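Local coordinates for protein nucleoporin NUP82 (Chaetomium thermophilum, PDB 5CWW) that probably serves as a structural component of the nuclear pore complex and as a docking partner for transport factors, and is represented here by its N-terminal beta-propeller domain, at residues R107-P112 and F156-W161; D127-L132 and C140-S145; G265-M270 and L284-P289; T478-E483 and R549-T554; G488-S493 and V504-G509. All blocks are in the same frame, centred on the assembly; numbering follows the deposited sequence.

Interaction 1: residues R107-P112 and F156-W161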
# COMPACT_ATOMS: atom_id res chain seq x y z
N ARG B 107 4.48 29.41 12.86
CA ARG B 107 3.10 29.73 12.54
C ARG B 107 2.19 28.55 12.85
O ARG B 107 2.61 27.40 12.78
CB ARG B 107 2.96 30.12 11.06
CG ARG B 107 3.18 31.60 10.77
CD ARG B 107 2.02 32.45 11.28
NE ARG B 107 1.83 33.64 10.47
CZ ARG B 107 0.76 34.43 10.54
NH1 ARG B 107 -0.22 34.16 11.39
NH2 ARG B 107 0.67 35.49 9.75
N ILE B 108 0.94 28.85 13.20
CA ILE B 108 -0.05 27.81 13.47
C ILE B 108 -0.94 27.64 12.24
O ILE B 108 -1.32 28.62 11.60
CB ILE B 108 -0.91 28.14 14.72
CG1 ILE B 108 -1.24 26.87 15.51
CG2 ILE B 108 -2.19 28.90 14.35
CD1 ILE B 108 -0.08 26.38 16.33
N ILE B 109 -1.25 26.38 11.91
CA ILE B 109 -2.17 26.07 10.83
C ILE B 109 -3.38 25.33 11.37
O ILE B 109 -3.33 24.12 11.58
CB ILE B 109 -1.52 25.21 9.72
CG1 ILE B 109 -0.12 25.71 9.37
CG2 ILE B 109 -2.42 25.15 8.49
CD1 ILE B 109 -0.09 27.08 8.76
N LYS B 110 -4.47 26.05 11.60
CA LYS B 110 -5.72 25.42 11.99
C LYS B 110 -6.29 24.68 10.79
O LYS B 110 -6.21 25.17 9.66
CB LYS B 110 -6.71 26.44 12.53
CG LYS B 110 -6.61 26.68 14.04
CD LYS B 110 -7.05 25.46 14.83
CE LYS B 110 -7.02 25.72 16.33
NZ LYS B 110 -7.39 24.50 17.11
N THR B 111 -6.86 23.51 11.04
CA THR B 111 -7.39 22.66 9.98
C THR B 111 -8.87 22.38 10.21
O THR B 111 -9.37 22.56 11.32
CB THR B 111 -6.62 21.33 9.89
OG1 THR B 111 -7.04 20.47 10.96
CG2 THR B 111 -5.12 21.55 9.98
N PRO B 112 -9.57 21.93 9.16
CA PRO B 112 -11.00 21.60 9.29
C PRO B 112 -11.26 20.14 9.67
O PRO B 112 -12.41 19.71 9.60
CB PRO B 112 -11.53 21.89 7.89
CG PRO B 112 -10.39 21.54 6.99
CD PRO B 112 -9.13 21.91 7.75
N PHE B 156 -3.63 35.33 6.95
CA PHE B 156 -3.05 33.99 6.85
C PHE B 156 -4.12 32.92 6.98
O PHE B 156 -4.54 32.58 8.09
CB PHE B 156 -1.98 33.81 7.93
CG PHE B 156 -1.24 32.51 7.83
CD1 PHE B 156 -0.44 32.23 6.74
CD2 PHE B 156 -1.34 31.56 8.84
CE1 PHE B 156 0.24 31.03 6.65
CE2 PHE B 156 -0.67 30.37 8.76
CZ PHE B 156 0.13 30.10 7.66
N LYS B 157 -4.57 32.40 5.84
CA LYS B 157 -5.62 31.39 5.80
C LYS B 157 -5.35 30.35 4.71
O LYS B 157 -5.95 30.41 3.63
CB LYS B 157 -6.99 32.04 5.59
CG LYS B 157 -7.07 33.05 4.45
CD LYS B 157 -8.40 33.80 4.45
CE LYS B 157 -8.44 34.87 5.53
NZ LYS B 157 -9.72 35.64 5.51
N PRO B 158 -4.44 29.41 4.98
CA PRO B 158 -4.10 28.35 4.02
C PRO B 158 -5.31 27.54 3.58
O PRO B 158 -6.09 27.08 4.41
CB PRO B 158 -3.11 27.47 4.80
CG PRO B 158 -2.53 28.37 5.83
CD PRO B 158 -3.64 29.30 6.21
N LYS B 159 -5.47 27.38 2.27
CA LYS B 159 -6.61 26.66 1.71
C LYS B 159 -6.51 25.16 1.96
O LYS B 159 -5.46 24.55 1.74
CB LYS B 159 -6.72 26.94 0.20
CG LYS B 159 -7.87 26.22 -0.50
CD LYS B 159 -9.22 26.64 0.06
CE LYS B 159 -10.37 25.98 -0.67
NZ LYS B 159 -11.69 26.34 -0.08
N PHE B 160 -7.61 24.58 2.44
CA PHE B 160 -7.73 23.14 2.62
C PHE B 160 -8.83 22.61 1.71
O PHE B 160 -9.94 23.13 1.70
CB PHE B 160 -8.05 22.80 4.08
CG PHE B 160 -6.86 22.83 4.99
CD1 PHE B 160 -6.40 24.03 5.51
CD2 PHE B 160 -6.22 21.66 5.35
CE1 PHE B 160 -5.31 24.06 6.35
CE2 PHE B 160 -5.13 21.69 6.20
CZ PHE B 160 -4.67 22.89 6.70
N TRP B 161 -8.51 21.56 0.95
CA TRP B 161 -9.48 20.91 0.08
C TRP B 161 -9.86 19.55 0.64
O TRP B 161 -8.99 18.75 0.98
CB TRP B 161 -8.92 20.74 -1.33
CG TRP B 161 -8.75 22.01 -2.10
CD1 TRP B 161 -7.72 22.90 -1.99
CD2 TRP B 161 -9.62 22.53 -3.10
NE1 TRP B 161 -7.90 23.94 -2.87
CE2 TRP B 161 -9.07 23.74 -3.56
CE3 TRP B 161 -10.83 22.08 -3.66
CZ2 TRP B 161 -9.67 24.51 -4.55
CZ3 TRP B 161 -11.43 22.85 -4.64
CH2 TRP B 161 -10.85 24.05 -5.07
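From Ile109 facing Pro158 to Thr111 facing Phe160, the segments 107-112 and 156-161 run in roughly the same direction, 36° apart, with both of these CA pairs 7.4 Å from each other, so it is side chains that fill the space between them. At one end the Arg107 guanidinium lies flat on the Phe156 ring, the centres 4.4 Å apart and the planes at 24°, an off-centre cation-pi stack. Its NE is also bonded to the carbonyl of His147, which helps fix how the group is turned. Phe156 holds CG anti to its backbone N (chi1 -175°), and this sends the ring between Arg107 over one face and Pro158 CD over the other. Ile109 comes to the ring's edge, with CD1 a tight 3.2 Å from Phe156 CZ, and the carbonyl of Ile108 also meets that edge in plane. Contacts of this kind join adjacent blades of a beta-propeller: strand 106-110 borders one four-stranded sheet and strand 160-162 borders the next. Farther along, the shorter branch of Ile109, the CG2 methyl, takes over, lying in the plane of the Phe160 ring, 3.7 Å from Phe160 CZ. Pro112 covers one face of this ring, its CD 4.0 Å from the Phe160 centroid in a CH-pi contact. With Phe160 cut back to an alanine, Pro112 CD, Thr111 CG2 and Ile109 CG2 would probably lose the surface they share, leaving a gap between the two blades. Thr111 CG2 is 3.6 Å from Phe160 CZ, while its OG1 is bonded to the carbonyl of Lys62.

Interaction 2: residues D127-L132 and C140-S145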
# COMPACT_ATOMS: atom_id res chain seq x y z
N ASP B 127 4.37 21.52 -2.79
CA ASP B 127 3.38 22.59 -2.81
C ASP B 127 2.05 22.13 -2.21
O ASP B 127 1.28 22.95 -1.70
CB ASP B 127 3.17 23.11 -4.24
CG ASP B 127 2.96 21.99 -5.24
OD1 ASP B 127 3.19 20.81 -4.89
OD2 ASP B 127 2.58 22.29 -6.39
N PHE B 128 1.78 20.83 -2.27
CA PHE B 128 0.59 20.24 -1.66
C PHE B 128 0.96 19.35 -0.48
O PHE B 128 1.99 18.68 -0.49
CB PHE B 128 -0.21 19.41 -2.68
CG PHE B 128 -0.85 20.22 -3.78
CD1 PHE B 128 -0.72 21.59 -3.85
CD2 PHE B 128 -1.60 19.58 -4.76
CE1 PHE B 128 -1.32 22.32 -4.86
CE2 PHE B 128 -2.20 20.29 -5.77
CZ PHE B 128 -2.06 21.66 -5.83
N LEU B 129 0.09 19.33 0.53
CA LEU B 129 0.27 18.47 1.69
C LEU B 129 -1.00 17.67 1.97
O LEU B 129 -2.06 18.24 2.24
CB LEU B 129 0.64 19.30 2.92
CG LEU B 129 0.89 18.52 4.22
CD1 LEU B 129 2.16 17.69 4.11
CD2 LEU B 129 0.96 19.47 5.41
N ALA B 130 -0.89 16.35 1.90
CA ALA B 130 -2.01 15.46 2.21
C ALA B 130 -2.13 15.30 3.72
O ALA B 130 -1.15 15.02 4.40
CB ALA B 130 -1.82 14.11 1.54
N VAL B 131 -3.35 15.50 4.23
CA VAL B 131 -3.61 15.47 5.67
C VAL B 131 -4.65 14.41 6.00
O VAL B 131 -5.82 14.54 5.64
CB VAL B 131 -4.11 16.84 6.17
CG1 VAL B 131 -4.32 16.82 7.69
CG2 VAL B 131 -3.13 17.94 5.79
N LEU B 132 -4.21 13.36 6.69
CA LEU B 132 -5.05 12.20 6.96
C LEU B 132 -5.44 12.06 8.42
O LEU B 132 -4.60 12.16 9.32
CB LEU B 132 -4.34 10.92 6.52
CG LEU B 132 -4.34 10.57 5.04
CD1 LEU B 132 -3.55 11.58 4.22
CD2 LEU B 132 -3.79 9.16 4.84
N CYS B 140 -3.91 20.27 1.76
CA CYS B 140 -3.55 21.64 2.12
C CYS B 140 -2.68 22.26 1.04
O CYS B 140 -1.62 21.75 0.71
CB CYS B 140 -2.82 21.67 3.46
SG CYS B 140 -2.36 23.34 4.00
N ILE B 141 -3.15 23.38 0.49
CA ILE B 141 -2.35 24.18 -0.41
C ILE B 141 -1.36 24.96 0.44
O ILE B 141 -1.72 25.95 1.07
CB ILE B 141 -3.21 25.14 -1.25
CG1 ILE B 141 -4.39 24.39 -1.89
CG2 ILE B 141 -2.36 25.82 -2.32
CD1 ILE B 141 -3.99 23.17 -2.69
N LEU B 142 -0.12 24.51 0.46
CA LEU B 142 0.89 25.08 1.35
C LEU B 142 1.13 26.55 1.03
O LEU B 142 1.23 26.93 -0.14
CB LEU B 142 2.19 24.28 1.25
CG LEU B 142 2.08 22.83 1.72
CD1 LEU B 142 3.40 22.09 1.51
CD2 LEU B 142 1.66 22.75 3.18
N PRO B 143 1.21 27.39 2.07
CA PRO B 143 1.32 28.83 1.85
C PRO B 143 2.74 29.29 1.52
O PRO B 143 3.69 28.51 1.67
CB PRO B 143 0.87 29.42 3.18
CG PRO B 143 1.33 28.42 4.18
CD PRO B 143 1.20 27.07 3.51
N ASP B 144 2.87 30.53 1.09
CA ASP B 144 4.17 31.12 0.83
C ASP B 144 4.98 31.15 2.12
O ASP B 144 4.43 31.37 3.20
CB ASP B 144 4.02 32.54 0.26
CG ASP B 144 5.25 33.01 -0.48
OD1 ASP B 144 6.38 32.65 -0.07
OD2 ASP B 144 5.10 33.74 -1.48
N SER B 145 6.28 30.91 2.01
CA SER B 145 7.15 30.87 3.18
C SER B 145 7.31 32.25 3.84
O SER B 145 7.76 32.35 4.98
CB SER B 145 8.53 30.32 2.80
OG SER B 145 8.42 29.01 2.27
O HOH W 1 1.43 25.61 -2.26
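Leu129 and Cys140 form the antiparallel hydrogen-bonded pair of this hairpin. Cys140 N gives a nearly straight bond to Leu129 O (2.8 Å, 174°), and Leu129 N returns one to Cys140 O at 3.0 Å. One residue on, Phe128 and Ile141 make the non-hydrogen-bonded pair. Their side chains lie side by side and point the same way. Ile141 CG1 stands anti to the carbonyl carbon (chi1 -49°), which brings CD1 over the ring face, 4.0 Å from the Phe128 centroid, in a CH-pi contact. The pairing extends past the strand end, where Asp127 O takes Leu142 N at 3.0 Å together with a water that lies 2.7 Å from Asp127 O and also donates to Leu142 O. Two donors thus grip this one carbonyl. On the face that carries Leu129 and Cys140, Leu142 CD2 reaches Leu129 CB at 3.6 Å. The Asp127 carboxylate turns elsewhere, bonded to His188 NE2 and Ser123 OG. Farther out, the two strands are the middle pair of a propeller blade flanked by strands 119-122 and 160-162: Phe128 packs on Trp180 of strand 175-180 and stacks on His188, whereas Leu129 touches Ala50 and Leu142 touches Arg52, both of strand 49-52.

Interaction 3: residues G265-M270 and L284-P289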
# COMPACT_ATOMS: atom_id res chain seq x y z
N GLY B 265 14.16 2.90 -12.37
CA GLY B 265 14.04 2.58 -13.77
C GLY B 265 13.05 1.46 -14.01
O GLY B 265 12.38 1.00 -13.08
N GLY B 266 12.95 1.03 -15.26
CA GLY B 266 12.04 -0.03 -15.64
C GLY B 266 10.61 0.28 -15.26
O GLY B 266 10.16 1.42 -15.34
N TRP B 267 9.90 -0.76 -14.82
CA TRP B 267 8.50 -0.64 -14.47
C TRP B 267 8.28 -0.10 -13.06
O TRP B 267 7.14 0.15 -12.67
CB TRP B 267 7.81 -1.99 -14.60
CG TRP B 267 7.82 -2.55 -15.99
CD1 TRP B 267 8.62 -3.54 -16.47
CD2 TRP B 267 6.98 -2.15 -17.07
NE1 TRP B 267 8.33 -3.78 -17.79
CE2 TRP B 267 7.33 -2.94 -18.19
CE3 TRP B 267 5.97 -1.19 -17.21
CZ2 TRP B 267 6.70 -2.80 -19.42
CZ3 TRP B 267 5.34 -1.06 -18.44
CH2 TRP B 267 5.71 -1.86 -19.53
N ALA B 268 9.36 0.08 -12.31
CA ALA B 268 9.28 0.45 -10.90
C ALA B 268 8.42 1.69 -10.63
O ALA B 268 7.57 1.66 -9.74
CB ALA B 268 10.68 0.66 -10.34
N PRO B 269 8.61 2.77 -11.40
CA PRO B 269 7.82 3.96 -11.07
C PRO B 269 6.34 3.87 -11.47
O PRO B 269 5.60 4.81 -11.20
CB PRO B 269 8.52 5.09 -11.83
CG PRO B 269 9.49 4.43 -12.78
CD PRO B 269 9.42 2.95 -12.62
N MET B 270 5.92 2.76 -12.08
CA MET B 270 4.51 2.52 -12.37
C MET B 270 3.97 1.36 -11.55
O MET B 270 2.89 0.84 -11.85
CB MET B 270 4.28 2.21 -13.85
CG MET B 270 4.92 3.17 -14.80
SD MET B 270 4.68 2.64 -16.50
CE MET B 270 5.86 3.71 -17.32
N LEU B 284 0.82 -4.00 -8.27
CA LEU B 284 0.01 -3.58 -9.41
C LEU B 284 0.88 -2.83 -10.41
O LEU B 284 1.47 -1.81 -10.07
CB LEU B 284 -1.14 -2.67 -8.98
CG LEU B 284 -2.47 -3.23 -8.52
CD1 LEU B 284 -3.38 -2.07 -8.16
CD2 LEU B 284 -3.13 -4.11 -9.58
N CYS B 285 0.94 -3.32 -11.64
CA CYS B 285 1.78 -2.69 -12.65
C CYS B 285 1.28 -2.96 -14.07
O CYS B 285 0.99 -4.10 -14.41
CB CYS B 285 3.22 -3.20 -12.51
SG CYS B 285 4.34 -2.65 -13.80
N PRO B 286 1.18 -1.91 -14.91
CA PRO B 286 1.51 -0.50 -14.68
C PRO B 286 0.32 0.34 -14.21
O PRO B 286 -0.69 0.41 -14.91
CB PRO B 286 1.96 -0.04 -16.07
CG PRO B 286 1.12 -0.84 -17.00
CD PRO B 286 0.78 -2.14 -16.31
N LEU B 287 0.45 0.97 -13.05
CA LEU B 287 -0.59 1.83 -12.51
C LEU B 287 -0.27 3.29 -12.83
O LEU B 287 0.68 3.85 -12.27
CB LEU B 287 -0.74 1.63 -11.00
CG LEU B 287 -1.85 2.45 -10.33
CD1 LEU B 287 -3.22 2.02 -10.83
CD2 LEU B 287 -1.76 2.33 -8.82
N LEU B 288 -1.05 3.89 -13.71
CA LEU B 288 -0.83 5.26 -14.14
C LEU B 288 -2.10 6.11 -14.02
O LEU B 288 -3.20 5.60 -14.21
CB LEU B 288 -0.34 5.29 -15.59
CG LEU B 288 1.10 4.85 -15.86
CD1 LEU B 288 1.34 4.71 -17.35
CD2 LEU B 288 2.10 5.84 -15.26
N PRO B 289 -1.94 7.40 -13.70
CA PRO B 289 -3.09 8.30 -13.84
C PRO B 289 -3.40 8.54 -15.32
O PRO B 289 -2.65 8.07 -16.17
CB PRO B 289 -2.63 9.59 -13.14
CG PRO B 289 -1.15 9.50 -13.10
CD PRO B 289 -0.80 8.06 -13.04
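Met270 and Pro286 bring the two backbones within 4.8 Å, CA to CA, and Met270 O accepts Leu287 N in a short, nearly straight bond (2.7 Å, 169°) that lies in the carbonyl plane. Both segments belong to a blade of the beta-propeller. The loop 265-270 leads into strand 272-276, and the segment 284-289 leaves the neighbouring strand of the sheet, 281-284, so the bond ties the two chain segments together just beyond the paired strands. A type II' turn from Gly265 to Ala268, with Gly266 at a positive phi, reverses the first loop. A cis peptide before Pro286 bends the second, and the CA of Pro286 comes within 3.4 Å of Met270 O as a CA-H...O contact on the same acceptor. Met270 makes the largest contribution to the buried surface. Its side chain is extended beyond CG (chi2 176°), which lays SD across the proline, 3.8 Å from Pro286 CB, while Met270 CG meets Leu288 CD2 at 3.9 Å. Trp333 of helix 321-338 touches Met270, Pro286 and Leu288, and helix 298-315 covers Met270 with Leu298 and Leu302. Beside them, Cys285 SG rests 3.6 Å from Trp267 CB and approaches the indole obliquely, 4.8 Å from the centroid of the five-membered ring of Trp267.

Interaction 4: residues T478-E483 and R549-T554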
# COMPACT_ATOMS: atom_id res chain seq x y z
N THR B 478 14.24 -5.75 15.16
CA THR B 478 14.67 -4.40 15.53
C THR B 478 14.24 -4.09 16.96
O THR B 478 14.64 -3.07 17.52
CB THR B 478 14.08 -3.34 14.58
OG1 THR B 478 12.65 -3.34 14.67
CG2 THR B 478 14.52 -3.60 13.15
N LEU B 479 13.43 -4.98 17.54
CA LEU B 479 12.97 -4.83 18.92
C LEU B 479 13.32 -6.06 19.75
O LEU B 479 13.39 -7.17 19.24
CB LEU B 479 11.46 -4.61 18.97
CG LEU B 479 10.91 -3.35 18.28
CD1 LEU B 479 9.38 -3.36 18.33
CD2 LEU B 479 11.45 -2.10 18.94
N LYS B 480 13.54 -5.85 21.05
CA LYS B 480 13.67 -6.96 21.98
C LYS B 480 12.27 -7.47 22.30
O LYS B 480 11.30 -6.72 22.16
CB LYS B 480 14.39 -6.54 23.26
CG LYS B 480 15.70 -5.81 23.05
CD LYS B 480 16.51 -5.75 24.34
CE LYS B 480 17.71 -4.82 24.21
NZ LYS B 480 17.29 -3.40 24.09
N PRO B 481 12.15 -8.74 22.71
CA PRO B 481 10.84 -9.32 23.03
C PRO B 481 10.03 -8.48 24.01
O PRO B 481 8.81 -8.38 23.88
CB PRO B 481 11.20 -10.67 23.65
CG PRO B 481 12.51 -11.03 23.03
CD PRO B 481 13.24 -9.73 22.84
N ALA B 482 10.72 -7.87 24.98
CA ALA B 482 10.06 -7.06 26.00
C ALA B 482 9.54 -5.74 25.44
O ALA B 482 8.69 -5.09 26.05
CB ALA B 482 11.02 -6.80 27.15
N GLU B 483 10.04 -5.36 24.27
CA GLU B 483 9.67 -4.09 23.65
C GLU B 483 8.48 -4.23 22.70
O GLU B 483 7.86 -3.24 22.32
CB GLU B 483 10.86 -3.50 22.89
CG GLU B 483 12.03 -3.14 23.78
CD GLU B 483 13.20 -2.58 23.00
OE1 GLU B 483 13.67 -3.25 22.06
OE2 GLU B 483 13.65 -1.46 23.32
N ARG B 549 22.60 -2.36 11.00
CA ARG B 549 21.51 -1.79 11.78
C ARG B 549 22.03 -1.30 13.12
O ARG B 549 22.83 -1.97 13.77
CB ARG B 549 20.40 -2.81 11.97
CG ARG B 549 20.87 -4.16 12.50
CD ARG B 549 19.94 -5.29 12.08
NE ARG B 549 20.58 -6.59 12.21
CZ ARG B 549 21.42 -7.11 11.31
NH1 ARG B 549 21.95 -8.31 11.52
NH2 ARG B 549 21.72 -6.44 10.21
N ASP B 550 21.57 -0.13 13.54
CA ASP B 550 21.99 0.45 14.80
C ASP B 550 20.87 1.29 15.41
O ASP B 550 20.28 2.13 14.74
CB ASP B 550 23.24 1.31 14.61
CG ASP B 550 23.77 1.87 15.92
OD1 ASP B 550 24.49 1.14 16.63
OD2 ASP B 550 23.45 3.04 16.23
N ARG B 551 20.59 1.05 16.69
CA ARG B 551 19.58 1.83 17.38
C ARG B 551 20.14 3.19 17.77
O ARG B 551 21.21 3.29 18.37
CB ARG B 551 19.09 1.10 18.63
CG ARG B 551 18.05 1.90 19.38
CD ARG B 551 17.22 1.03 20.30
NE ARG B 551 16.51 -0.03 19.59
CZ ARG B 551 15.54 -0.75 20.14
NH1 ARG B 551 14.94 -1.70 19.43
NH2 ARG B 551 15.16 -0.53 21.39
N ILE B 552 19.40 4.23 17.43
CA ILE B 552 19.81 5.60 17.67
C ILE B 552 19.11 6.19 18.89
O ILE B 552 19.61 7.13 19.51
CB ILE B 552 19.53 6.48 16.44
CG1 ILE B 552 18.03 6.51 16.16
CG2 ILE B 552 20.28 5.94 15.23
CD1 ILE B 552 17.66 7.51 15.13
N PHE B 553 17.96 5.63 19.22
CA PHE B 553 17.11 6.17 20.28
C PHE B 553 16.23 5.09 20.89
O PHE B 553 15.71 4.23 20.19
CB PHE B 553 16.23 7.30 19.74
CG PHE B 553 15.23 7.81 20.73
CD1 PHE B 553 15.61 8.68 21.74
CD2 PHE B 553 13.90 7.43 20.66
CE1 PHE B 553 14.69 9.16 22.65
CE2 PHE B 553 12.98 7.90 21.57
CZ PHE B 553 13.37 8.76 22.57
N THR B 554 16.08 5.16 22.21
CA THR B 554 15.23 4.25 22.95
C THR B 554 14.37 5.02 23.95
O THR B 554 14.88 5.82 24.73
CB THR B 554 16.05 3.19 23.71
OG1 THR B 554 17.02 2.62 22.83
CG2 THR B 554 15.15 2.09 24.25
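Glu483 and Arg551 meet from opposite directions in a salt bridge, their carboxylate and guanidinium planes only 22° from coplanar. The firm member is NH2 of Arg551 to OE2 of Glu483, 2.6 Å, with the oxygen using its syn lone pair and lying in the guanidinium plane. OE1 of Glu483 receives Arg551 NH1 and NH2 only weakly, at 3.3 and 3.2 Å. Its strong donor comes from its own loop: Lys480 N reaches the anti lone pair of Glu483 OE1 at 2.8 Å in a bond that is almost straight (177°). Glu483 N also bonds Lys480 O, closing the loop on itself, while the Lys480 N bond to OE1 fixes the carboxylate. Thr478 O also lies at the guanidinium edge, taking Arg551 NH1 at a modelled separation too short to be trusted in detail. Arg551 swings its group into this place by a bend at chi3 (-59°). The hydroxyl of Thr478 is satisfied elsewhere, by Gly435 O. The chain of another protein lies against the same loop, packing on Lys480 and Pro481 and bonding Ala482 N through an acidic side chain. Strand 548-554 carries a classic beta bulge, Ile552 and Phe553 both opposite Ile510, and it is the edge strand of a propeller blade, here tied by charge to the loop that enters that blade from the one before.

Interaction 5: residues G488-S493 and V504-G509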
# COMPACT_ATOMS: atom_id res chain seq x y z
N GLY B 488 1.24 -2.87 18.13
CA GLY B 488 2.16 -1.81 17.75
C GLY B 488 2.19 -1.59 16.25
O GLY B 488 2.04 -2.53 15.47
N TRP B 489 2.38 -0.33 15.86
CA TRP B 489 2.45 0.05 14.45
C TRP B 489 3.80 0.68 14.13
O TRP B 489 3.92 1.91 14.08
CB TRP B 489 1.32 1.03 14.11
CG TRP B 489 0.04 0.36 13.73
CD1 TRP B 489 -0.92 -0.12 14.58
CD2 TRP B 489 -0.43 0.09 12.40
NE1 TRP B 489 -1.95 -0.67 13.86
CE2 TRP B 489 -1.67 -0.56 12.52
CE3 TRP B 489 0.09 0.33 11.13
CZ2 TRP B 489 -2.41 -0.96 11.41
CZ3 TRP B 489 -0.64 -0.07 10.03
CH2 TRP B 489 -1.88 -0.71 10.17
N PRO B 490 4.82 -0.15 13.93
CA PRO B 490 6.13 0.39 13.53
C PRO B 490 6.09 0.91 12.09
O PRO B 490 5.30 0.40 11.29
CB PRO B 490 7.07 -0.81 13.68
CG PRO B 490 6.19 -2.00 13.49
CD PRO B 490 4.85 -1.62 14.06
N MET B 491 6.92 1.90 11.78
CA MET B 491 6.86 2.58 10.48
C MET B 491 8.22 2.68 9.81
O MET B 491 9.23 2.87 10.47
CB MET B 491 6.29 3.98 10.66
CG MET B 491 4.90 4.03 11.27
SD MET B 491 4.44 5.70 11.75
CE MET B 491 5.42 5.90 13.24
N PHE B 492 8.23 2.56 8.48
CA PHE B 492 9.43 2.86 7.69
C PHE B 492 9.53 4.36 7.42
O PHE B 492 8.51 5.05 7.33
CB PHE B 492 9.40 2.10 6.36
CG PHE B 492 9.85 0.67 6.45
CD1 PHE B 492 11.03 0.33 7.10
CD2 PHE B 492 9.10 -0.35 5.88
CE1 PHE B 492 11.45 -0.99 7.17
CE2 PHE B 492 9.51 -1.67 5.95
CZ PHE B 492 10.69 -1.99 6.59
N SER B 493 10.76 4.85 7.29
CA SER B 493 11.01 6.21 6.82
C SER B 493 12.23 6.20 5.91
O SER B 493 13.22 5.54 6.21
CB SER B 493 11.24 7.16 7.99
OG SER B 493 10.15 7.14 8.90
N VAL B 504 13.36 2.77 11.03
CA VAL B 504 12.20 2.11 11.62
C VAL B 504 11.85 2.82 12.92
O VAL B 504 12.67 2.87 13.85
CB VAL B 504 12.47 0.61 11.89
CG1 VAL B 504 11.32 -0.03 12.66
CG2 VAL B 504 12.69 -0.12 10.58
N THR B 505 10.64 3.38 12.98
CA THR B 505 10.16 4.08 14.16
C THR B 505 9.09 3.26 14.87
O THR B 505 8.20 2.70 14.23
CB THR B 505 9.59 5.47 13.81
OG1 THR B 505 10.59 6.24 13.14
CG2 THR B 505 9.15 6.20 15.08
N HIS B 506 9.19 3.21 16.19
CA HIS B 506 8.29 2.42 17.02
C HIS B 506 8.27 3.08 18.40
O HIS B 506 9.24 3.75 18.76
CB HIS B 506 8.78 0.97 17.10
CG HIS B 506 7.85 0.04 17.81
ND1 HIS B 506 7.91 -0.20 19.16
CD2 HIS B 506 6.83 -0.73 17.34
CE1 HIS B 506 6.98 -1.06 19.50
NE2 HIS B 506 6.31 -1.40 18.42
N PRO B 507 7.17 2.93 19.16
CA PRO B 507 7.15 3.55 20.49
C PRO B 507 8.34 3.15 21.37
O PRO B 507 8.69 3.88 22.30
CB PRO B 507 5.83 3.05 21.08
CG PRO B 507 4.95 2.86 19.89
CD PRO B 507 5.85 2.39 18.79
N ALA B 508 8.95 2.00 21.08
CA ALA B 508 10.08 1.52 21.86
C ALA B 508 11.36 2.29 21.50
O ALA B 508 12.23 2.47 22.34
CB ALA B 508 10.29 0.03 21.63
N GLY B 509 11.45 2.73 20.25
CA GLY B 509 12.61 3.49 19.81
C GLY B 509 12.74 3.58 18.30
O GLY B 509 11.86 3.14 17.56
O HOH W 2 10.71 5.35 10.59
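Pro490 and His506 lie side by side and point the same way, with Pro490 CB 3.7 Å from His506 CD2 at the edge of the imidazole. The histidine reaches this position with CG anti to its backbone N (chi1 -174°). Its other edge is engaged as well, since His506 ND1 accepts Ala508 N at 3.1 Å, the donor tilted out of the ring plane, while Pro507 CD covers one face. A leucine in place of His506 would probably leave Ala508 N without this acceptor and the turn less firmly set. A CB on Gly488 would fall 2.8 Å from His506 NE2, a clash consistent with glycine at this position. These residues lie at the open end of a beta-hairpin in a propeller blade, strands 491-494 and 501-506, after which a type I turn from His506 to Gly509 leads the chain into strand 509-514. Met491 and Thr505 are the hydrogen-bonded pair, joined by Met491 N to Thr505 O and Thr505 N to Met491 O, each 2.9 Å and in the carbonyl plane. Met491 bends at chi3 (-76°), which brings CE to 4.2 Å from Thr505 CG2. On the face of Phe492 and Val504, Val504 CG2 comes obliquely to the ring, 3.7 Å from Phe492 CE1, and both residues pack on Leu431. A water bonded to Met491 O also links Ser493 OG with Thr505 OG1, and the threonine hydroxyl has a further partner in Ala565 N.

How the interactions relate
Interactions 3 and 5 are buried, whereas interactions 1, 2 and 4 are only partly so. Interaction 2 is nested within the chain loop closed by interaction 1, and the two share a sheet: Lys159 O lies 2.9 Å from Ile141 N, a probable hydrogen bond. Interactions 4 and 5 repeat this nesting in another blade, where Leu479 CD1 touches His506 CE1 at 3.5 Å. Interaction 3 stands apart, its nearest atoms about 13 Å from interaction 2 and about 16 Å from interaction 5. Chemistry follows place: the hairpins pair through backbone bonds, the interblade contact uses the faces and edges of aromatic rings, interaction 3 combines a single backbone bond with sulfur set against proline and indole, and charge dominates the loop that another protein reaches.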